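Local coordinates for succinate dehydrogenase (Membrane anchor subunit) (Mycolicibacterium smegmatis, PDB 7D6V), which probably holds the succinate dehydrogenase complex Sdh1 in the membrane and passes electrons through its iron-sulfur cluster to quinone, at residues C[62-67]-C[265-270]; C[190-195]-C[256-261]. All blocks are in the same frame, centred on the assembly; numbering follows the deposited sequence.

Both contacts lie on the same side of the chain's centre, but contact 2 lies nearer that centre, about 17 Å from it to its own against about 25 Å for contact 1; each is only partly buried. Contact 2 packs helix 188-204 against helix 240-264, and contact 1 joins the segment that leaves helix 240-264 to the turn of a small hairpin. Contact 2 is aliphatic and aromatic packing between regular helices, whereas contact 1 adds a buried serine and has an exposed Asp268-Arg270 pair beside it. They adjoin directly: Tyr66 CD1 meets Leu192 CD1, and Tyr257 OH lies beside Ser267 O. None of these residues lines the cluster, quinone or lipid pockets.

Contact 1 (C[62-67]-C[265-270]); sequences ADYHYL and TISDLR
Leu269 lays its branched end over one face of the Tyr64 ring, the two side chains reaching toward each other from opposite directions. CD2 of Leu269 stands 4.1 Å from the centroid of the Tyr64 ring and only 11° off the ring normal, a CH-pi contact centred on the face. The other methyl, Leu269 CD1, lies toward the phenol end, 3.4 Å from Tyr64 CE1. A forked leucine suits this place because one methyl can cover the ring centre while the other follows its rim. On the opposite face the neighbouring Asp63 brings its CB, offset toward the rim, so each face meets an aliphatic carbon.

Beside this pair comes Ser267, a residue small enough to fit between two tyrosines. Its CB approaches Tyr64 CE2 obliquely at 3.7 Å, and its OG lies in the plane of the Tyr66 ring, at the edge, 3.9 Å from Tyr66 CE2. With OG anti to the backbone N (chi1 177°), the hydroxyl is set between the edge of Tyr66 and the Tyr64 ring; buried there, it is satisfied by a hydrogen bond to Gly186 O. Tyr66 in turn takes Tyr64 CB over one of its faces.

The outer side is looser and polar. Ile266 points away from the hairpin, and Asp268 and Arg270 are exposed, joined by a long salt bridge of 3.6 Å between Arg270 NE and Asp268 OD1.

In the fold, Tyr66 belongs to strand 66-67, antiparallel to strand 60-61, where His65 and Tyr66 both face Val61 in a G1 beta bulge. Segment 265-270 follows helix 240-264, while Tyr66 also touches Leu192 and Arg270 touches Val190, both on helix 188-204.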
ATOM      1  N   ALA C  62      60.071  -5.141 -18.436  1.00 17.21           N
ATOM      2  CA  ALA C  62      60.885  -6.329 -18.211  1.00 17.21           C
ATOM      3  C   ALA C  62      61.460  -6.359 -16.799  1.00 17.21           C
ATOM      4  O   ALA C  62      61.615  -7.436 -16.214  1.00 17.21           O
ATOM      5  CB  ALA C  62      62.004  -6.397 -19.246  1.00 17.21           C
ATOM      6  N   ASP C  63      61.790  -5.191 -16.243  1.00 19.18           N
ATOM      7  CA  ASP C  63      62.461  -5.144 -14.947  1.00 19.18           C
ATOM      8  C   ASP C  63      61.549  -5.615 -13.822  1.00 19.18           C
ATOM      9  O   ASP C  63      61.943  -6.448 -12.999  1.00 19.18           O
ATOM     10  CB  ASP C  63      62.959  -3.730 -14.669  1.00 19.18           C
ATOM     11  CG  ASP C  63      64.386  -3.521 -15.108  1.00 19.18           C
ATOM     12  OD1 ASP C  63      65.020  -2.559 -14.632  1.00 19.18           O
ATOM     13  OD2 ASP C  63      64.879  -4.325 -15.928  1.00 19.18           O
ATOM     14  N   TYR C  64      60.330  -5.089 -13.764  1.00 17.87           N
ATOM     15  CA  TYR C  64      59.421  -5.361 -12.662  1.00 17.87           C
ATOM     16  C   TYR C  64      58.261  -6.253 -13.067  1.00 17.87           C
ATOM     17  O   TYR C  64      57.317  -6.409 -12.289  1.00 17.87           O
ATOM     18  CB  TYR C  64      58.897  -4.050 -12.077  1.00 17.87           C
ATOM     19  CG  TYR C  64      59.955  -2.981 -11.983  1.00 17.87           C
ATOM     20  CD1 TYR C  64      61.173  -3.238 -11.376  1.00 17.87           C
ATOM     21  CD2 TYR C  64      59.743  -1.723 -12.514  1.00 17.87           C
ATOM     22  CE1 TYR C  64      62.146  -2.274 -11.300  1.00 17.87           C
ATOM     23  CE2 TYR C  64      60.710  -0.748 -12.437  1.00 17.87           C
ATOM     24  CZ  TYR C  64      61.910  -1.028 -11.830  1.00 17.87           C
ATOM     25  OH  TYR C  64      62.874  -0.054 -11.755  1.00 17.87           O
ATOM     26  N   HIS C  65      58.306  -6.830 -14.269  1.00 16.88           N
ATOM     27  CA  HIS C  65      57.309  -7.798 -14.718  1.00 16.88           C
ATOM     28  C   HIS C  65      55.898  -7.217 -14.654  1.00 16.88           C
ATOM     29  O   HIS C  65      54.982  -7.809 -14.082  1.00 16.88           O
ATOM     30  CB  HIS C  65      57.413  -9.093 -13.911  1.00 16.88           C
ATOM     31  CG  HIS C  65      58.553  -9.971 -14.321  1.00 16.88           C
ATOM     32  ND1 HIS C  65      59.855  -9.725 -13.945  1.00 16.88           N
ATOM     33  CD2 HIS C  65      58.585 -11.105 -15.057  1.00 16.88           C
ATOM     34  CE1 HIS C  65      60.641 -10.661 -14.442  1.00 16.88           C
ATOM     35  NE2 HIS C  65      59.895 -11.512 -15.121  1.00 16.88           N
ATOM     36  N   TYR C  66      55.727  -6.046 -15.253  1.00 16.16           N
ATOM     37  CA  TYR C  66      54.435  -5.383 -15.319  1.00 16.16           C
ATOM     38  C   TYR C  66      53.805  -5.668 -16.671  1.00 16.16           C
ATOM     39  O   TYR C  66      54.441  -5.462 -17.707  1.00 16.16           O
ATOM     40  CB  TYR C  66      54.572  -3.873 -15.127  1.00 16.16           C
ATOM     41  CG  TYR C  66      54.932  -3.429 -13.737  1.00 16.16           C
ATOM     42  CD1 TYR C  66      54.601  -4.191 -12.630  1.00 16.16           C
ATOM     43  CD2 TYR C  66      55.592  -2.229 -13.530  1.00 16.16           C
ATOM     44  CE1 TYR C  66      54.929  -3.775 -11.358  1.00 16.16           C
ATOM     45  CE2 TYR C  66      55.921  -1.804 -12.265  1.00 16.16           C
ATOM     46  CZ  TYR C  66      55.587  -2.578 -11.183  1.00 16.16           C
ATOM     47  OH  TYR C  66      55.918  -2.155  -9.922  1.00 16.16           O
ATOM     48  N   LEU C  67      52.559  -6.128 -16.660  1.00 16.30           N
ATOM     49  CA  LEU C  67      51.838  -6.444 -17.883  1.00 16.30           C
ATOM     50  C   LEU C  67      50.460  -5.809 -17.831  1.00 16.30           C
ATOM     51  O   LEU C  67      49.730  -5.975 -16.850  1.00 16.30           O
ATOM     52  CB  LEU C  67      51.718  -7.955 -18.084  1.00 16.30           C
ATOM     53  CG  LEU C  67      51.021  -8.406 -19.366  1.00 16.30           C
ATOM     54  CD1 LEU C  67      51.787  -7.938 -20.588  1.00 16.30           C
ATOM     55  CD2 LEU C  67      50.869  -9.907 -19.371  1.00 16.30           C
ATOM     56  N   THR C 265      59.484   6.601 -18.064  1.00 20.79           N
ATOM     57  CA  THR C 265      59.144   7.341 -16.855  1.00 20.79           C
ATOM     58  C   THR C 265      59.639   6.478 -15.701  1.00 20.79           C
ATOM     59  O   THR C 265      59.804   5.265 -15.856  1.00 20.79           O
ATOM     60  CB  THR C 265      57.631   7.624 -16.757  1.00 20.79           C
ATOM     61  OG1 THR C 265      57.237   8.463 -17.848  1.00 20.79           O
ATOM     62  CG2 THR C 265      57.260   8.335 -15.471  1.00 20.79           C
ATOM     63  N   ILE C 266      59.868   7.100 -14.550  1.00 21.56           N
ATOM     64  CA  ILE C 266      60.298   6.351 -13.376  1.00 21.56           C
ATOM     65  C   ILE C 266      59.095   5.643 -12.768  1.00 21.56           C
ATOM     66  O   ILE C 266      57.958   6.118 -12.847  1.00 21.56           O
ATOM     67  CB  ILE C 266      60.991   7.273 -12.352  1.00 21.56           C
ATOM     68  CG1 ILE C 266      59.989   8.263 -11.747  1.00 21.56           C
ATOM     69  CG2 ILE C 266      62.153   8.010 -13.003  1.00 21.56           C
ATOM     70  CD1 ILE C 266      60.421   8.841 -10.418  1.00 21.56           C
ATOM     71  N   SER C 267      59.346   4.484 -12.161  1.00 20.17           N
ATOM     72  CA  SER C 267      58.268   3.686 -11.594  1.00 20.17           C
ATOM     73  C   SER C 267      57.908   4.083 -10.171  1.00 20.17           C
ATOM     74  O   SER C 267      56.841   3.689  -9.695  1.00 20.17           O
ATOM     75  CB  SER C 267      58.633   2.200 -11.620  1.00 20.17           C
ATOM     76  OG  SER C 267      57.618   1.425 -11.005  1.00 20.17           O
ATOM     77  N   ASP C 268      58.758   4.855  -9.493  1.00 20.71           N
ATOM     78  CA  ASP C 268      58.605   5.142  -8.067  1.00 20.71           C
ATOM     79  C   ASP C 268      58.633   3.847  -7.252  1.00 20.71           C
ATOM     80  O   ASP C 268      57.661   3.456  -6.605  1.00 20.71           O
ATOM     81  CB  ASP C 268      57.330   5.951  -7.796  1.00 20.71           C
ATOM     82  CG  ASP C 268      57.314   6.571  -6.418  1.00 20.71           C
ATOM     83  OD1 ASP C 268      56.756   5.951  -5.492  1.00 20.71           O
ATOM     84  OD2 ASP C 268      57.867   7.676  -6.258  1.00 20.71           O
ATOM     85  N   LEU C 269      59.782   3.180  -7.311  1.00 20.77           N
ATOM     86  CA  LEU C 269      59.969   1.910  -6.625  1.00 20.77           C
ATOM     87  C   LEU C 269      60.089   2.108  -5.118  1.00 20.77           C
ATOM     88  O   LEU C 269      60.513   3.161  -4.636  1.00 20.77           O
ATOM     89  CB  LEU C 269      61.223   1.206  -7.140  1.00 20.77           C
ATOM     90  CG  LEU C 269      61.151   0.212  -8.299  1.00 20.77           C
ATOM     91  CD1 LEU C 269      62.533  -0.357  -8.515  1.00 20.77           C
ATOM     92  CD2 LEU C 269      60.159  -0.909  -8.049  1.00 20.77           C
ATOM     93  N   ARG C 270      59.708   1.070  -4.374  1.00 21.88           N
ATOM     94  CA  ARG C 270      59.895   1.020  -2.931  1.00 21.88           C
ATOM     95  C   ARG C 270      60.980   0.041  -2.522  1.00 21.88           C
ATOM     96  O   ARG C 270      61.571   0.211  -1.452  1.00 21.88           O
ATOM     97  CB  ARG C 270      58.581   0.633  -2.235  1.00 21.88           C
ATOM     98  CG  ARG C 270      57.583   1.768  -2.103  1.00 21.88           C
ATOM     99  CD  ARG C 270      56.938   2.059  -3.447  1.00 21.88           C
ATOM    100  NE  ARG C 270      55.925   3.101  -3.388  1.00 21.88           N
ATOM    101  CZ  ARG C 270      54.649   2.871  -3.117  1.00 21.88           C
ATOM    102  NH1 ARG C 270      53.784   3.874  -3.081  1.00 21.88           N
ATOM    103  NH2 ARG C 270      54.236   1.631  -2.900  1.00 21.88           N
TER

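Contact 2 (C[190-195]-C[256-261]); sequences VILTGN and FYIMLV
Ile191 and Tyr257 meet across two helical segments within which the shortest polar bonds run along each helix, from Gly194 N to Val190 O and from Leu260 N to Phe256 O, each 2.9 Å. With the backbone polar groups paired in this way, the facing surfaces are left to side-chain carbon.

The main contact is a CH-pi interaction. Ile191 CD1 lies over one face of the Tyr257 ring, 3.6 Å from the ring centroid and 17° off its normal. It is displaced toward the root of the ring, with Tyr257 CG 3.4 Å away. Isoleucine suits the place because its longer branch delivers a single methyl: CG1 is anti to the carbonyl carbon (chi1 -58°), and from there the chain runs extended to CD1. The two side chains cross at about a right angle. Val261 CG2 covers the opposite face from one turn further along its own helix; tyrosine suits the place because its flat ring offers a broad face to a methyl on each side.

The second pair is buried and purely aliphatic. Leu192 CD2 touches Ile258 CD1 at 3.9 Å, methyl against methyl, again crossed roughly at right angles. Leucine and isoleucine suit this buried position, bringing no polar side-chain group to satisfy. Nearby, Asn195 OD1 is hydrogen-bonded to Thr250 OG1, a polar tie between the same helices.

Within these segments the contact therefore rests on dispersion and methyl-to-ring attraction, a weakly directional chemistry consistent with helix packing in a membrane subunit, where fit of shape counts for more than charge.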
ATOM      1  N   VAL C 190      50.855  -1.479  -6.739  1.00 15.93           N
ATOM      2  CA  VAL C 190      49.671  -0.911  -6.100  1.00 15.93           C
ATOM      3  C   VAL C 190      48.554  -0.732  -7.119  1.00 15.93           C
ATOM      4  O   VAL C 190      47.408  -1.137  -6.889  1.00 15.93           O
ATOM      5  CB  VAL C 190      50.021   0.416  -5.407  1.00 15.93           C
ATOM      6  CG1 VAL C 190      48.808   0.966  -4.687  1.00 15.93           C
ATOM      7  CG2 VAL C 190      51.172   0.218  -4.443  1.00 15.93           C
ATOM      8  N   ILE C 191      48.877  -0.138  -8.271  1.00 15.61           N
ATOM      9  CA  ILE C 191      47.857   0.101  -9.290  1.00 15.61           C
ATOM     10  C   ILE C 191      47.286  -1.219  -9.800  1.00 15.61           C
ATOM     11  O   ILE C 191      46.063  -1.394  -9.884  1.00 15.61           O
ATOM     12  CB  ILE C 191      48.436   0.954 -10.433  1.00 15.61           C
ATOM     13  CG1 ILE C 191      48.951   2.280  -9.877  1.00 15.61           C
ATOM     14  CG2 ILE C 191      47.388   1.203 -11.501  1.00 15.61           C
ATOM     15  CD1 ILE C 191      49.673   3.124 -10.879  1.00 15.61           C
ATOM     16  N   LEU C 192      48.162  -2.174 -10.133  1.00 15.29           N
ATOM     17  CA  LEU C 192      47.709  -3.460 -10.654  1.00 15.29           C
ATOM     18  C   LEU C 192      46.861  -4.213  -9.637  1.00 15.29           C
ATOM     19  O   LEU C 192      45.819  -4.779  -9.988  1.00 15.29           O
ATOM     20  CB  LEU C 192      48.910  -4.307 -11.068  1.00 15.29           C
ATOM     21  CG  LEU C 192      49.575  -4.011 -12.408  1.00 15.29           C
ATOM     22  CD1 LEU C 192      50.938  -4.665 -12.477  1.00 15.29           C
ATOM     23  CD2 LEU C 192      48.702  -4.500 -13.543  1.00 15.29           C
ATOM     24  N   THR C 193      47.300  -4.251  -8.378  1.00 15.04           N
ATOM     25  CA  THR C 193      46.573  -4.989  -7.354  1.00 15.04           C
ATOM     26  C   THR C 193      45.217  -4.359  -7.079  1.00 15.04           C
ATOM     27  O   THR C 193      44.219  -5.073  -6.919  1.00 15.04           O
ATOM     28  CB  THR C 193      47.410  -5.057  -6.079  1.00 15.04           C
ATOM     29  OG1 THR C 193      48.651  -5.711  -6.361  1.00 15.04           O
ATOM     30  CG2 THR C 193      46.679  -5.832  -4.995  1.00 15.04           C
ATOM     31  N   GLY C 194      45.154  -3.028  -7.024  1.00 14.09           N
ATOM     32  CA  GLY C 194      43.866  -2.378  -6.867  1.00 14.09           C
ATOM     33  C   GLY C 194      42.931  -2.674  -8.020  1.00 14.09           C
ATOM     34  O   GLY C 194      41.742  -2.940  -7.817  1.00 14.09           O
ATOM     35  N   ASN C 195      43.459  -2.650  -9.247  1.00 13.83           N
ATOM     36  CA  ASN C 195      42.636  -2.959 -10.410  1.00 13.83           C
ATOM     37  C   ASN C 195      42.115  -4.388 -10.352  1.00 13.83           C
ATOM     38  O   ASN C 195      40.944  -4.641 -10.649  1.00 13.83           O
ATOM     39  CB  ASN C 195      43.437  -2.727 -11.690  1.00 13.83           C
ATOM     40  CG  ASN C 195      42.618  -2.962 -12.940  1.00 13.83           C
ATOM     41  OD1 ASN C 195      41.575  -2.346 -13.136  1.00 13.83           O
ATOM     42  ND2 ASN C 195      43.090  -3.858 -13.796  1.00 13.83           N
ATOM     43  N   PHE C 256      47.284   3.211 -18.774  1.00 15.85           N
ATOM     44  CA  PHE C 256      48.001   4.454 -19.021  1.00 15.85           C
ATOM     45  C   PHE C 256      49.311   4.497 -18.244  1.00 15.85           C
ATOM     46  O   PHE C 256      50.358   4.858 -18.797  1.00 15.85           O
ATOM     47  CB  PHE C 256      47.111   5.643 -18.666  1.00 15.85           C
ATOM     48  CG  PHE C 256      47.639   6.956 -19.146  1.00 15.85           C
ATOM     49  CD1 PHE C 256      47.806   7.191 -20.497  1.00 15.85           C
ATOM     50  CD2 PHE C 256      47.967   7.954 -18.251  1.00 15.85           C
ATOM     51  CE1 PHE C 256      48.293   8.393 -20.944  1.00 15.85           C
ATOM     52  CE2 PHE C 256      48.454   9.158 -18.693  1.00 15.85           C
ATOM     53  CZ  PHE C 256      48.619   9.379 -20.041  1.00 15.85           C
ATOM     54  N   TYR C 257      49.278   4.104 -16.970  1.00 16.06           N
ATOM     55  CA  TYR C 257      50.491   4.101 -16.162  1.00 16.06           C
ATOM     56  C   TYR C 257      51.512   3.111 -16.702  1.00 16.06           C
ATOM     57  O   TYR C 257      52.706   3.426 -16.803  1.00 16.06           O
ATOM     58  CB  TYR C 257      50.157   3.781 -14.703  1.00 16.06           C
ATOM     59  CG  TYR C 257      51.367   3.823 -13.801  1.00 16.06           C
ATOM     60  CD1 TYR C 257      51.782   5.009 -13.222  1.00 16.06           C
ATOM     61  CD2 TYR C 257      52.104   2.679 -13.542  1.00 16.06           C
ATOM     62  CE1 TYR C 257      52.889   5.054 -12.409  1.00 16.06           C
ATOM     63  CE2 TYR C 257      53.211   2.717 -12.730  1.00 16.06           C
ATOM     64  CZ  TYR C 257      53.599   3.905 -12.166  1.00 16.06           C
ATOM     65  OH  TYR C 257      54.704   3.943 -11.353  1.00 16.06           O
ATOM     66  N   ILE C 258      51.070   1.895 -17.035  1.00 16.32           N
ATOM     67  CA  ILE C 258      52.015   0.896 -17.522  1.00 16.32           C
ATOM     68  C   ILE C 258      52.635   1.353 -18.834  1.00 16.32           C
ATOM     69  O   ILE C 258      53.838   1.193 -19.055  1.00 16.32           O
ATOM     70  CB  ILE C 258      51.338  -0.480 -17.654  1.00 16.32           C
ATOM     71  CG1 ILE C 258      51.002  -1.033 -16.275  1.00 16.32           C
ATOM     72  CG2 ILE C 258      52.252  -1.457 -18.366  1.00 16.32           C
ATOM     73  CD1 ILE C 258      50.432  -2.423 -16.300  1.00 16.32           C
ATOM     74  N   MET C 259      51.827   1.939 -19.721  1.00 17.83           N
ATOM     75  CA  MET C 259      52.350   2.479 -20.970  1.00 17.83           C
ATOM     76  C   MET C 259      53.382   3.568 -20.718  1.00 17.83           C
ATOM     77  O   MET C 259      54.420   3.617 -21.390  1.00 17.83           O
ATOM     78  CB  MET C 259      51.206   3.029 -21.815  1.00 17.83           C
ATOM     79  CG  MET C 259      51.637   3.573 -23.158  1.00 17.83           C
ATOM     80  SD  MET C 259      50.236   4.184 -24.101  1.00 17.83           S
ATOM     81  CE  MET C 259      49.848   5.667 -23.182  1.00 17.83           C
ATOM     82  N   LEU C 260      53.107   4.463 -19.767  1.00 16.47           N
ATOM     83  CA  LEU C 260      54.061   5.523 -19.461  1.00 16.47           C
ATOM     84  C   LEU C 260      55.385   4.948 -18.982  1.00 16.47           C
ATOM     85  O   LEU C 260      56.457   5.409 -19.389  1.00 16.47           O
ATOM     86  CB  LEU C 260      53.478   6.461 -18.409  1.00 16.47           C
ATOM     87  CG  LEU C 260      52.457   7.477 -18.900  1.00 16.47           C
ATOM     88  CD1 LEU C 260      51.662   8.004 -17.732  1.00 16.47           C
ATOM     89  CD2 LEU C 260      53.168   8.598 -19.615  1.00 16.47           C
ATOM     90  N   VAL C 261      55.328   3.928 -18.127  1.00 17.12           N
ATOM     91  CA  VAL C 261      56.557   3.339 -17.606  1.00 17.12           C
ATOM     92  C   VAL C 261      57.310   2.585 -18.699  1.00 17.12           C
ATOM     93  O   VAL C 261      58.542   2.646 -18.769  1.00 17.12           O
ATOM     94  CB  VAL C 261      56.252   2.440 -16.397  1.00 17.12           C
ATOM     95  CG1 VAL C 261      57.526   1.819 -15.871  1.00 17.12           C
ATOM     96  CG2 VAL C 261      55.579   3.248 -15.310  1.00 17.12           C
TER